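Long-range contacts in AGR_L_2016p (Agrobacterium tumefaciens, PDB 2GVH), which probably hydrolyses the thioester bond of acyl-CoA substrates, as a tandem hot-dog thioesterase that releases coenzyme A and a free carboxylic acid: residues I210-A215 and H253-G258; V163-P168 and G219-A224; V203-E208 and T261-D266. All coordinates share one frame; numbering follows the deposited sequence.

Interaction 1. Residues I210-A215 and H253-G258; sequences IDFARA and HITATG
The carbonyl O of T255 accepts the amide of A213: N to O is 2.7 Å and the N-H...O angle 174°. T255 O also lies 3.4 Å from F212 CA, a supplementary CA-H...O contact. The segments run nearly antiparallel, their end-to-end directions 168° apart. F212 touches the strand through CD1, which is 3.9 Å from A256 CB, while T255 CG2 arrives at the ring's edge, in its plane. The first torsion of T255 sets CG2 opposite the backbone N, where it also lies 3.7 Å from R214 O. I210 sends CG2 to A256 CB at 4.0 Å and rests CG1 against the CA of G258. Farther along, R214 bends at chi3 (-83°) and passes its CD 3.4 Å from H253 ND1; that nitrogen lies over one face of the guanidinium, a contact of packing because the angle from NE is poor for a hydrogen bond. Helix 179-198 meets I210, F212 and A256 on the inner side. T255 and A256 both face L242 of strand 235-246, a classic beta bulge in the curved antiparallel sheet that wraps the long helix of a hot-dog fold.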
loop_
_atom_site.group_PDB
_atom_site.type_symbol
_atom_site.label_atom_id
_atom_site.label_comp_id
_atom_site.label_asym_id
_atom_site.label_seq_id
_atom_site.Cartn_x
_atom_site.Cartn_y
_atom_site.Cartn_z
ATOM N N ILE B 210 17.916 -1.587 -18.955
ATOM C CA ILE B 210 18.082 -0.511 -17.991
ATOM C C ILE B 210 19.203 -0.887 -17.060
ATOM O O ILE B 210 19.133 -1.961 -16.439
ATOM C CB ILE B 210 16.806 -0.303 -17.154
ATOM C CG1 ILE B 210 15.674 0.179 -18.054
ATOM C CG2 ILE B 210 17.055 0.736 -16.049
ATOM C CD1 ILE B 210 14.378 0.180 -17.400
ATOM N N ASP B 211 20.222 -0.019 -16.996
ATOM C CA ASP B 211 21.366 -0.157 -16.083
ATOM C C ASP B 211 21.261 0.820 -14.943
ATOM O O ASP B 211 20.932 1.970 -15.164
ATOM C CB ASP B 211 22.683 0.073 -16.823
ATOM C CG ASP B 211 22.987 -1.036 -17.828
ATOM O OD1 ASP B 211 23.056 -2.221 -17.419
ATOM O OD2 ASP B 211 23.158 -0.726 -19.025
ATOM N N PHE B 212 21.530 0.363 -13.726
ATOM C CA PHE B 212 21.427 1.212 -12.550
ATOM C C PHE B 212 22.791 1.643 -12.103
ATOM O O PHE B 212 23.634 0.796 -11.885
ATOM C CB PHE B 212 20.754 0.472 -11.409
ATOM C CG PHE B 212 19.301 0.325 -11.577
ATOM C CD1 PHE B 212 18.449 1.340 -11.183
ATOM C CD2 PHE B 212 18.756 -0.846 -12.114
ATOM C CE1 PHE B 212 17.063 1.189 -11.332
ATOM C CE2 PHE B 212 17.394 -0.990 -12.266
ATOM C CZ PHE B 212 16.546 0.027 -11.886
ATOM N N ALA B 213 23.000 2.948 -11.938
ATOM C CA ALA B 213 24.347 3.451 -11.567
ATOM C C ALA B 213 24.585 3.376 -10.075
ATOM O O ALA B 213 25.663 3.034 -9.650
ATOM C CB ALA B 213 24.594 4.869 -12.077
ATOM N N ARG B 214 23.582 3.701 -9.274
ATOM C CA ARG B 214 23.674 3.506 -7.828
ATOM C C ARG B 214 22.320 3.062 -7.294
ATOM O O ARG B 214 21.337 3.097 -8.008
ATOM C CB ARG B 214 24.218 4.761 -7.101
ATOM C CG ARG B 214 23.257 5.910 -6.971
ATOM C CD ARG B 214 23.894 7.142 -6.264
ATOM N NE ARG B 214 23.913 7.110 -4.791
ATOM C CZ ARG B 214 22.829 7.111 -4.008
ATOM N NH1 ARG B 214 21.597 7.113 -4.532
ATOM N NH2 ARG B 214 22.976 7.089 -2.685
ATOM N N ALA B 215 22.291 2.613 -6.049
ATOM C CA ALA B 215 21.060 2.187 -5.421
ATOM C C ALA B 215 20.438 3.401 -4.749
ATOM O O ALA B 215 21.155 4.314 -4.289
ATOM C CB ALA B 215 21.329 1.077 -4.425
ATOM N N HIS B 253 22.002 12.366 -7.786
ATOM C CA HIS B 253 22.760 11.495 -8.670
ATOM C C HIS B 253 21.807 10.919 -9.679
ATOM O O HIS B 253 20.671 10.524 -9.343
ATOM C CB HIS B 253 23.362 10.315 -7.927
ATOM C CG HIS B 253 24.391 10.690 -6.918
ATOM N ND1 HIS B 253 24.224 10.458 -5.568
ATOM C CD2 HIS B 253 25.604 11.283 -7.057
ATOM C CE1 HIS B 253 25.290 10.893 -4.920
ATOM N NE2 HIS B 253 26.140 11.396 -5.801
ATOM N N ILE B 254 22.280 10.862 -10.918
ATOM C CA ILE B 254 21.573 10.139 -11.960
ATOM C C ILE B 254 21.635 8.669 -11.579
ATOM O O ILE B 254 22.642 8.190 -11.127
ATOM C CB ILE B 254 22.160 10.443 -13.366
ATOM C CG1 ILE B 254 21.486 9.612 -14.472
ATOM C CG2 ILE B 254 23.704 10.297 -13.370
ATOM C CD1 ILE B 254 20.142 10.191 -14.991
ATOM N N THR B 255 20.535 7.969 -11.720
ATOM C CA THR B 255 20.440 6.612 -11.229
ATOM C C THR B 255 20.276 5.629 -12.375
ATOM O O THR B 255 20.888 4.565 -12.365
ATOM C CB THR B 255 19.243 6.492 -10.272
ATOM O OG1 THR B 255 19.557 7.143 -9.033
ATOM C CG2 THR B 255 18.881 5.045 -9.992
ATOM N N ALA B 256 19.450 5.979 -13.355
ATOM C CA ALA B 256 19.131 5.099 -14.474
ATOM C C ALA B 256 18.554 5.871 -15.642
ATOM O O ALA B 256 17.923 6.902 -15.454
ATOM C CB ALA B 256 18.124 4.003 -14.035
ATOM N N THR B 257 18.760 5.350 -16.845
ATOM C CA THR B 257 18.070 5.815 -18.028
ATOM C C THR B 257 17.357 4.631 -18.669
ATOM O O THR B 257 17.934 3.559 -18.798
ATOM C CB THR B 257 19.067 6.416 -19.012
ATOM O OG1 THR B 257 19.784 7.481 -18.358
ATOM C CG2 THR B 257 18.349 6.950 -20.263
ATOM N N GLY B 258 16.098 4.817 -19.061
ATOM C CA GLY B 258 15.323 3.755 -19.667
ATOM C C GLY B 258 14.642 4.236 -20.921
ATOM O O GLY B 258 14.371 5.430 -21.083
#

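Interaction 2. Residues V163-P168 and G219-A224; sequences VEIVFP and GEIVEA
Strands 163-165 and 220-224 run antiparallel, axes 4.7 Å apart at closest and directions 154° apart, with E164 and V222 as a hydrogen-bonded pair flanked by the non-hydrogen-bonded pairs V163-E223 and I165-I221. E164 N reaches V222 O at 3.2 Å, V222 N returns to E164 O, and just past the strand end V166 N bonds to E220 O at 3.2 Å. V163, I165, I221 and E223 share one face. There I221 divides its contacts between two side chains of the neighbouring strand: CG2 meets I165 CG1 at 3.8 Å, while CD1 meets V163 CG1 at 4.1 Å. Its chi1 (54°) sets CG1 between backbone N and carbonyl carbon, with CD1 beyond it. V163 crosses the extended chain of E223 at a slant, CG1 near its CG and OE1. On the other face V222 touches E164 CB through CG2, and its CG1 meets V166 CG2 at 4.1 Å, the two valines crossing at about a right angle. E164 bends at chi2 (41°), folding its carboxylate back so that the anti lone pair of OE1 receives I165 N at 2.6 Å; OE2 forms a salt bridge with R57. E223 makes salt bridges to R65 through OE1 and to R252 through OE2. Helix 49-67 packs on I165 and I221, helix 179-198 sets Y185 against E164 and V222, and strand 235-246 continues the sheet beyond 220-224.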
loop_
_atom_site.group_PDB
_atom_site.type_symbol
_atom_site.label_atom_id
_atom_site.label_comp_id
_atom_site.label_asym_id
_atom_site.label_seq_id
_atom_site.Cartn_x
_atom_site.Cartn_y
_atom_site.Cartn_z
ATOM N N VAL B 163 8.404 14.067 -9.165
ATOM C CA VAL B 163 9.035 13.447 -7.987
ATOM C C VAL B 163 8.051 12.574 -7.198
ATOM O O VAL B 163 6.858 12.621 -7.406
ATOM C CB VAL B 163 9.678 14.478 -7.028
ATOM C CG1 VAL B 163 10.542 15.462 -7.762
ATOM C CG2 VAL B 163 8.620 15.201 -6.286
ATOM N N GLU B 164 8.586 11.782 -6.292
ATOM C CA GLU B 164 7.797 10.978 -5.371
ATOM C C GLU B 164 8.763 10.618 -4.254
ATOM O O GLU B 164 9.989 10.643 -4.445
ATOM C CB GLU B 164 7.259 9.706 -6.047
ATOM C CG GLU B 164 6.290 8.850 -5.185
ATOM C CD GLU B 164 5.272 9.663 -4.365
ATOM O OE1 GLU B 164 5.643 10.217 -3.307
ATOM O OE2 GLU B 164 4.100 9.738 -4.780
ATOM N N ILE B 165 8.226 10.290 -3.090
ATOM C CA ILE B 165 9.075 9.848 -1.996
ATOM C C ILE B 165 9.232 8.356 -2.102
ATOM O O ILE B 165 8.377 7.694 -2.683
ATOM C CB ILE B 165 8.449 10.200 -0.673
ATOM C CG1 ILE B 165 8.617 11.687 -0.441
ATOM C CG2 ILE B 165 9.126 9.461 0.471
ATOM C CD1 ILE B 165 7.571 12.241 0.447
ATOM N N VAL B 166 10.341 7.841 -1.584
ATOM C CA VAL B 166 10.594 6.412 -1.473
ATOM C C VAL B 166 9.951 5.883 -0.178
ATOM O O VAL B 166 10.289 6.310 0.924
ATOM C CB VAL B 166 12.126 6.093 -1.528
ATOM C CG1 VAL B 166 12.416 4.593 -1.322
ATOM C CG2 VAL B 166 12.725 6.513 -2.849
ATOM N N PHE B 167 8.998 4.972 -0.314
ATOM C CA PHE B 167 8.254 4.475 0.853
ATOM C C PHE B 167 8.910 3.217 1.390
ATOM O O PHE B 167 9.505 2.455 0.625
ATOM C CB PHE B 167 6.805 4.145 0.480
ATOM C CG PHE B 167 5.982 5.340 0.099
ATOM C CD1 PHE B 167 5.577 6.278 1.063
ATOM C CD2 PHE B 167 5.618 5.538 -1.234
ATOM C CE1 PHE B 167 4.808 7.390 0.702
ATOM C CE2 PHE B 167 4.867 6.643 -1.612
ATOM C CZ PHE B 167 4.449 7.571 -0.638
ATOM N N PRO B 168 8.771 2.961 2.703
ATOM C CA PRO B 168 9.289 1.703 3.298
ATOM C C PRO B 168 8.877 0.446 2.501
ATOM O O PRO B 168 9.698 -0.431 2.282
ATOM C CB PRO B 168 8.629 1.674 4.677
ATOM C CG PRO B 168 8.344 3.115 4.987
ATOM C CD PRO B 168 8.103 3.832 3.696
ATOM N N GLY B 219 15.590 7.442 2.651
ATOM C CA GLY B 219 15.425 8.873 2.969
ATOM C C GLY B 219 15.496 9.819 1.770
ATOM O O GLY B 219 15.874 11.010 1.906
ATOM N N GLU B 220 15.136 9.306 0.591
ATOM C CA GLU B 220 15.354 10.050 -0.649
ATOM C C GLU B 220 14.098 10.186 -1.492
ATOM O O GLU B 220 13.137 9.384 -1.360
ATOM C CB GLU B 220 16.461 9.393 -1.496
ATOM C CG GLU B 220 17.853 9.340 -0.843
ATOM C CD GLU B 220 18.924 8.676 -1.708
ATOM O OE1 GLU B 220 18.602 7.871 -2.611
ATOM O OE2 GLU B 220 20.111 8.952 -1.468
ATOM N N ILE B 221 14.105 11.204 -2.354
ATOM C CA ILE B 221 13.097 11.259 -3.407
ATOM C C ILE B 221 13.660 10.770 -4.726
ATOM O O ILE B 221 14.853 10.926 -4.976
ATOM C CB ILE B 221 12.475 12.643 -3.569
ATOM C CG1 ILE B 221 13.558 13.706 -3.778
ATOM C CG2 ILE B 221 11.661 12.964 -2.367
ATOM C CD1 ILE B 221 13.110 14.825 -4.635
ATOM N N VAL B 222 12.822 10.114 -5.525
ATOM C CA VAL B 222 13.147 9.880 -6.917
ATOM C C VAL B 222 12.631 11.068 -7.741
ATOM O O VAL B 222 11.631 11.694 -7.387
ATOM C CB VAL B 222 12.505 8.590 -7.469
ATOM C CG1 VAL B 222 13.147 7.349 -6.854
ATOM C CG2 VAL B 222 11.002 8.602 -7.251
ATOM N N GLU B 223 13.321 11.371 -8.832
ATOM C CA GLU B 223 12.849 12.339 -9.813
ATOM C C GLU B 223 12.941 11.752 -11.203
ATOM O O GLU B 223 14.023 11.451 -11.660
ATOM C CB GLU B 223 13.664 13.626 -9.744
ATOM C CG GLU B 223 13.167 14.687 -10.662
ATOM C CD GLU B 223 13.950 15.998 -10.501
ATOM O OE1 GLU B 223 13.776 16.695 -9.477
ATOM O OE2 GLU B 223 14.738 16.341 -11.400
ATOM N N ALA B 224 11.795 11.573 -11.855
ATOM C CA ALA B 224 11.766 11.027 -13.218
ATOM C C ALA B 224 11.557 12.091 -14.273
ATOM O O ALA B 224 10.761 12.994 -14.074
ATOM C CB ALA B 224 10.692 9.929 -13.342
#

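Interaction 3. Residues V203-E208 and T261-D266; sequences VLASSE and TMVAVD
A classic beta bulge breaks the ladder between 202-211, the outermost strand of this chain's sheet, and its neighbour 252-264: A205 and S206 both face T261. The carbonyl O of T261 takes the amide of A205 at 2.8 Å, nearly straight at 173°, and weakly also that of S206, so one oxygen serves two successive N-H groups. T261 N answers with a bond of 2.7 Å to S206 O. Before the bulge, V203 and V263 form a hydrogen-bonded pair, V263 N to V203 O at 2.7 Å with the donor in the carbonyl plane, and V203 N to V263 O in return. The register moves by one residue between L204-M262 and S206-T261, consistent with the extra residue at the bulge. The strand axes stand 143° apart in direction.

On one face M262, a selenomethionine, curls its chain over the backbone of the neighbouring strand. The bend at chi2 (-72°) brings M262 SE to 3.7 Å from L204 N, and a further bend at chi3 lays M262 CE 3.5 Å from V203 C, while SE also touches L204 CB. F191 and A194 of helix 179-198 pack against this side chain. V203, V263, S206 and T261 share the other face, where S206 OG is 3.4 Å from T261 CB. V203 CG2 lies 3.9 Å from V265 CG2, the two side chains crossing at about a right angle, and A205 CB meets V263 CG2.

S206 and S207 pair with an antiparallel strand of the second subunit, and E208 forms a salt bridge with R78 of that subunit. Strand 202-211 is therefore an edge within its chain alone: the sheet runs on across the interface, the side-by-side sheet pairing characteristic of hot-dog thioesterase assemblies.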
loop_
_atom_site.group_PDB
_atom_site.type_symbol
_atom_site.label_atom_id
_atom_site.label_comp_id
_atom_site.label_asym_id
_atom_site.label_seq_id
_atom_site.Cartn_x
_atom_site.Cartn_y
_atom_site.Cartn_z
ATOM N N VAL B 203 -0.475 2.033 -23.520
ATOM C CA VAL B 203 -0.028 0.818 -22.824
ATOM C C VAL B 203 1.406 0.519 -23.171
ATOM O O VAL B 203 1.844 0.779 -24.289
ATOM C CB VAL B 203 -0.896 -0.406 -23.145
ATOM C CG1 VAL B 203 -2.307 -0.192 -22.612
ATOM C CG2 VAL B 203 -0.905 -0.669 -24.652
ATOM N N LEU B 204 2.137 0.040 -22.181
ATOM C CA LEU B 204 3.504 -0.402 -22.321
ATOM C C LEU B 204 3.591 -1.643 -23.226
ATOM O O LEU B 204 2.915 -2.651 -22.945
ATOM C CB LEU B 204 4.032 -0.768 -20.930
ATOM C CG LEU B 204 5.419 -1.383 -20.890
ATOM C CD1 LEU B 204 6.457 -0.290 -21.252
ATOM C CD2 LEU B 204 5.695 -1.949 -19.545
ATOM N N ALA B 205 4.416 -1.556 -24.274
ATOM C CA ALA B 205 4.647 -2.689 -25.186
ATOM C C ALA B 205 6.043 -3.318 -24.986
ATOM O O ALA B 205 6.199 -4.540 -25.097
ATOM C CB ALA B 205 4.444 -2.269 -26.642
ATOM N N SER B 206 7.044 -2.486 -24.686
ATOM C CA SER B 206 8.358 -3.017 -24.358
ATOM C C SER B 206 9.218 -2.028 -23.622
ATOM O O SER B 206 9.003 -0.826 -23.713
ATOM C CB SER B 206 9.085 -3.472 -25.622
ATOM O OG SER B 206 9.209 -2.380 -26.495
ATOM N N SER B 207 10.232 -2.536 -22.938
ATOM C CA SER B 207 11.233 -1.656 -22.307
ATOM C C SER B 207 12.616 -2.169 -22.634
ATOM O O SER B 207 12.832 -3.362 -22.669
ATOM C CB SER B 207 11.051 -1.675 -20.792
ATOM O OG SER B 207 11.265 -2.992 -20.304
ATOM N N GLU B 208 13.551 -1.262 -22.872
ATOM C CA GLU B 208 14.912 -1.614 -23.240
ATOM C C GLU B 208 15.738 -1.927 -22.000
ATOM O O GLU B 208 15.264 -1.790 -20.873
ATOM C CB GLU B 208 15.551 -0.470 -24.040
ATOM C CG GLU B 208 14.879 -0.237 -25.411
ATOM C CD GLU B 208 14.698 -1.561 -26.198
ATOM O OE1 GLU B 208 15.710 -2.236 -26.488
ATOM O OE2 GLU B 208 13.549 -1.946 -26.506
ATOM N N THR B 261 8.588 1.589 -24.889
ATOM C CA THR B 261 7.731 1.753 -26.043
ATOM C C THR B 261 6.295 1.700 -25.569
ATOM O O THR B 261 5.907 0.772 -24.861
ATOM C CB THR B 261 8.067 0.748 -27.137
ATOM O OG1 THR B 261 9.393 1.017 -27.582
ATOM C CG2 THR B 261 7.122 0.874 -28.338
HETATM N N MSE B 262 5.530 2.725 -25.934
HETATM C CA MSE B 262 4.127 2.841 -25.522
HETATM C C MSE B 262 3.214 2.763 -26.736
HETATM O O MSE B 262 3.545 3.267 -27.781
HETATM C CB MSE B 262 3.915 4.176 -24.811
HETATM C CG MSE B 262 4.731 4.354 -23.509
HETATM SE SE MSE B 262 4.091 3.229 -21.939
HETATM C CE MSE B 262 2.397 3.612 -21.778
ATOM N N VAL B 263 2.064 2.128 -26.612
ATOM C CA VAL B 263 1.166 2.058 -27.757
ATOM C C VAL B 263 -0.141 2.755 -27.427
ATOM O O VAL B 263 -0.688 2.549 -26.347
ATOM C CB VAL B 263 0.926 0.609 -28.179
ATOM C CG1 VAL B 263 -0.185 0.517 -29.226
ATOM C CG2 VAL B 263 2.214 0.004 -28.742
ATOM N N ALA B 264 -0.620 3.608 -28.337
ATOM C CA ALA B 264 -1.914 4.276 -28.169
ATOM C C ALA B 264 -3.058 3.307 -28.390
ATOM O O ALA B 264 -2.992 2.482 -29.289
ATOM C CB ALA B 264 -2.025 5.434 -29.106
ATOM N N VAL B 265 -4.115 3.432 -27.592
ATOM C CA VAL B 265 -5.224 2.482 -27.602
ATOM C C VAL B 265 -6.597 3.189 -27.625
ATOM O O VAL B 265 -6.723 4.329 -27.153
ATOM C CB VAL B 265 -5.080 1.500 -26.391
ATOM C CG1 VAL B 265 -6.393 0.817 -26.046
ATOM C CG2 VAL B 265 -4.028 0.463 -26.696
ATOM N N ASP B 266 -7.599 2.504 -28.189
ATOM C CA ASP B 266 -9.006 2.939 -28.241
ATOM C C ASP B 266 -9.783 2.479 -26.995
ATOM O O ASP B 266 -10.641 1.575 -27.059
ATOM C CB ASP B 266 -9.671 2.397 -29.520
#

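How the interactions relate
All three contacts belong to the five-stranded antiparallel sheet ordered 160-165, 220-231, 235-246, 252-264, 202-211. Interaction 2 joins the first two strands; interactions 1 and 3 join the last two, with their centres about 22 Å apart. Along the chain, interaction 1 is nested within the loop closed by interaction 3, and interaction 2 crosses both. Interactions 1 and 2, their centres about 14 Å apart, touch where R214 packs near E220; interactions 2 and 3 do not touch. Thus interaction 2 lies at the sheet edge packed by helix 49-67, whereas interactions 1 and 3 lie on the strand that continues into the second subunit's sheet.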